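Local coordinates for hydroalkoxylation enzyme phnH (Penicillium herquei, PDB 6JJT), which catalyses the enantioselective hydroalkoxylation that closes a prenylated phenalenone precursor into (2'R)-atrovenetin on the way to herqueinone, at residues D[115-120]-D[124-129]. Residues are numbered along the deposited sequence; the frame is centred on the assembly and turned at random.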
loop_
_atom_site.group_PDB
_atom_site.type_symbol
_atom_site.label_atom_id
_atom_site.label_comp_id
_atom_site.label_asym_id
_atom_site.label_seq_id
_atom_site.Cartn_x
_atom_site.Cartn_y
_atom_site.Cartn_z
ATOM N N PHE D 115 -0.555 14.127 3.834
ATOM C CA PHE D 115 -1.847 14.563 4.344
ATOM C C PHE D 115 -2.893 14.587 3.256
ATOM O O PHE D 115 -2.588 14.815 2.078
ATOM C CB PHE D 115 -1.764 16.028 4.841
ATOM C CG PHE D 115 -0.710 16.261 5.898
ATOM C CD1 PHE D 115 -0.998 16.018 7.252
ATOM C CD2 PHE D 115 0.582 16.631 5.549
ATOM C CE1 PHE D 115 -0.020 16.234 8.226
ATOM C CE2 PHE D 115 1.559 16.796 6.507
ATOM C CZ PHE D 115 1.264 16.600 7.843
ATOM N N ASP D 116 -4.148 14.309 3.641
ATOM C CA ASP D 116 -5.267 14.424 2.735
ATOM C C ASP D 116 -6.440 15.058 3.457
ATOM O O ASP D 116 -6.939 14.518 4.457
ATOM C CB ASP D 116 -5.666 13.052 2.183
ATOM C CG ASP D 116 -6.521 13.103 0.938
ATOM O OD1 ASP D 116 -7.410 13.964 0.850
ATOM O OD2 ASP D 116 -6.280 12.284 0.056
ATOM N N THR D 117 -6.900 16.179 2.914
ATOM C CA THR D 117 -8.118 16.817 3.413
ATOM C C THR D 117 -8.771 17.591 2.279
ATOM O O THR D 117 -8.056 18.236 1.498
ATOM C CB THR D 117 -7.825 17.696 4.634
ATOM O OG1 THR D 117 -9.098 18.178 5.067
ATOM C CG2 THR D 117 -6.948 18.896 4.360
ATOM N N SER D 118 -10.095 17.637 2.243
ATOM C CA SER D 118 -10.791 18.555 1.333
ATOM C C SER D 118 -11.201 19.854 2.027
ATOM O O SER D 118 -11.827 20.702 1.372
ATOM C CB SER D 118 -11.974 17.913 0.658
ATOM O OG SER D 118 -12.833 17.324 1.617
ATOM N N SER D 119 -10.906 19.991 3.318
ATOM C CA SER D 119 -11.170 21.224 4.051
ATOM C C SER D 119 -10.546 22.424 3.338
ATOM O O SER D 119 -9.360 22.435 3.065
ATOM C CB SER D 119 -10.652 21.130 5.459
ATOM O OG SER D 119 -10.437 22.475 5.948
ATOM N N GLU D 120 -11.330 23.496 3.144
ATOM C CA GLU D 120 -10.783 24.661 2.448
ATOM C C GLU D 120 -9.669 25.329 3.250
ATOM O O GLU D 120 -8.685 25.803 2.683
ATOM C CB GLU D 120 -11.893 25.676 2.162
ATOM C CG GLU D 120 -12.557 25.454 0.819
ATOM C CD GLU D 120 -13.142 26.720 0.201
ATOM O OE1 GLU D 120 -12.742 27.843 0.633
ATOM O OE2 GLU D 120 -14.001 26.585 -0.707
ATOM N N TRP D 124 -4.154 23.221 1.867
ATOM C CA TRP D 124 -2.734 23.436 1.608
ATOM C C TRP D 124 -1.886 22.226 2.042
ATOM O O TRP D 124 -0.800 21.987 1.515
ATOM C CB TRP D 124 -2.266 24.765 2.246
ATOM C CG TRP D 124 -2.418 24.851 3.736
ATOM C CD1 TRP D 124 -3.525 25.242 4.444
ATOM C CD2 TRP D 124 -1.449 24.503 4.725
ATOM N NE1 TRP D 124 -3.302 25.146 5.794
ATOM C CE2 TRP D 124 -2.025 24.706 6.001
ATOM C CE3 TRP D 124 -0.145 24.030 4.633
ATOM C CZ2 TRP D 124 -1.343 24.442 7.189
ATOM C CZ3 TRP D 124 0.542 23.793 5.800
ATOM C CH2 TRP D 124 -0.043 23.991 7.058
ATOM N N LEU D 125 -2.368 21.449 3.026
ATOM C CA LEU D 125 -1.602 20.300 3.512
ATOM C C LEU D 125 -1.520 19.190 2.464
ATOM O O LEU D 125 -0.592 18.386 2.518
ATOM C CB LEU D 125 -2.236 19.744 4.796
ATOM C CG LEU D 125 -2.029 20.589 6.048
ATOM C CD1 LEU D 125 -2.960 20.109 7.160
ATOM C CD2 LEU D 125 -0.545 20.481 6.454
ATOM N N ASN D 126 -2.426 19.226 1.493
ATOM C CA ASN D 126 -2.393 18.224 0.453
ATOM C C ASN D 126 -1.116 18.309 -0.368
ATOM O O ASN D 126 -0.722 17.330 -1.021
ATOM C CB ASN D 126 -3.584 18.359 -0.493
ATOM C CG ASN D 126 -4.911 18.021 0.152
ATOM O OD1 ASN D 126 -4.961 17.333 1.164
ATOM N ND2 ASN D 126 -5.986 18.486 -0.428
ATOM N N ASN D 127 -0.498 19.497 -0.358
ATOM C CA ASN D 127 0.726 19.694 -1.107
ATOM C C ASN D 127 1.965 19.591 -0.245
ATOM O O ASN D 127 3.050 19.916 -0.728
ATOM C CB ASN D 127 0.705 21.044 -1.834
ATOM C CG ASN D 127 -0.435 21.104 -2.815
ATOM O OD1 ASN D 127 -0.659 20.162 -3.576
ATOM N ND2 ASN D 127 -1.234 22.156 -2.731
ATOM N N VAL D 128 1.855 19.136 1.003
ATOM C CA VAL D 128 2.966 19.115 1.932
ATOM C C VAL D 128 3.586 17.727 2.099
ATOM O O VAL D 128 2.880 16.728 2.342
ATOM C CB VAL D 128 2.545 19.645 3.328
ATOM C CG1 VAL D 128 3.618 19.445 4.389
ATOM C CG2 VAL D 128 2.113 21.122 3.201
ATOM N N THR D 129 4.908 17.650 2.080
ATOM C CA THR D 129 5.657 16.527 2.627
ATOM C C THR D 129 6.255 16.971 3.954
ATOM O O THR D 129 7.038 17.981 4.015
ATOM C CB THR D 129 6.857 16.132 1.746
ATOM O OG1 THR D 129 7.533 17.345 1.310
ATOM C CG2 THR D 129 6.417 15.459 0.474
HETATM O O HOH W 1 0.504 15.676 1.593
HETATM O O HOH W 2 -5.822 25.838 2.158
#
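Asp116, on strand 110-116, and Asn126, in a short 3-10 turn, bring the two backbones closest, 5.3 Å between their CA atoms, where the chain folds back on itself. The Asn126 amide bridges the gap by gripping both backbone polar groups of Thr117. Its OD1 takes the N-H of Thr117 at 2.9 Å, in the carbonyl plane and on a lone pair, while its ND2 donates a hydrogen bond to Thr117 O at 2.8 Å, that oxygen lying 15° out of the amide plane. With CG beside its own backbone N (chi1 -68°), the amide is turned toward the backbone of Thr117, and the paired bonds fix its flip. A further bond from ND2 to Asp81 of a second subunit reinforces that orientation. Thr117 OG1 accepts from Ser119 N in an ST turn and also bonds Asn99 O.

Beside these two bonds, Phe115 packs on Leu125: CD2 of the leucine sits over the ring centre, 4.2 Å from the centroid, a CH-pi contact. Val128 CG1 meets Phe115 CE2 at 4.0 Å, and Val128 O lies near the ring's edge. A water accepts from Phe115 N at 2.9 Å and lies within donating distance of the carbonyls of Leu125 and Val128, stitching the strand end to the turn.

The contact closes the connection between antiparallel neighbours 110-116 and 129-133 of the eight-stranded barrel. Phe115 and Leu125 both press on Ile100 of strand 99-107, Phe115 also reaches Leu29 of strand 26-44, Arg85 of the second subunit bonds Phe115 O, and Gln44 of a third bonds Ser118 OG.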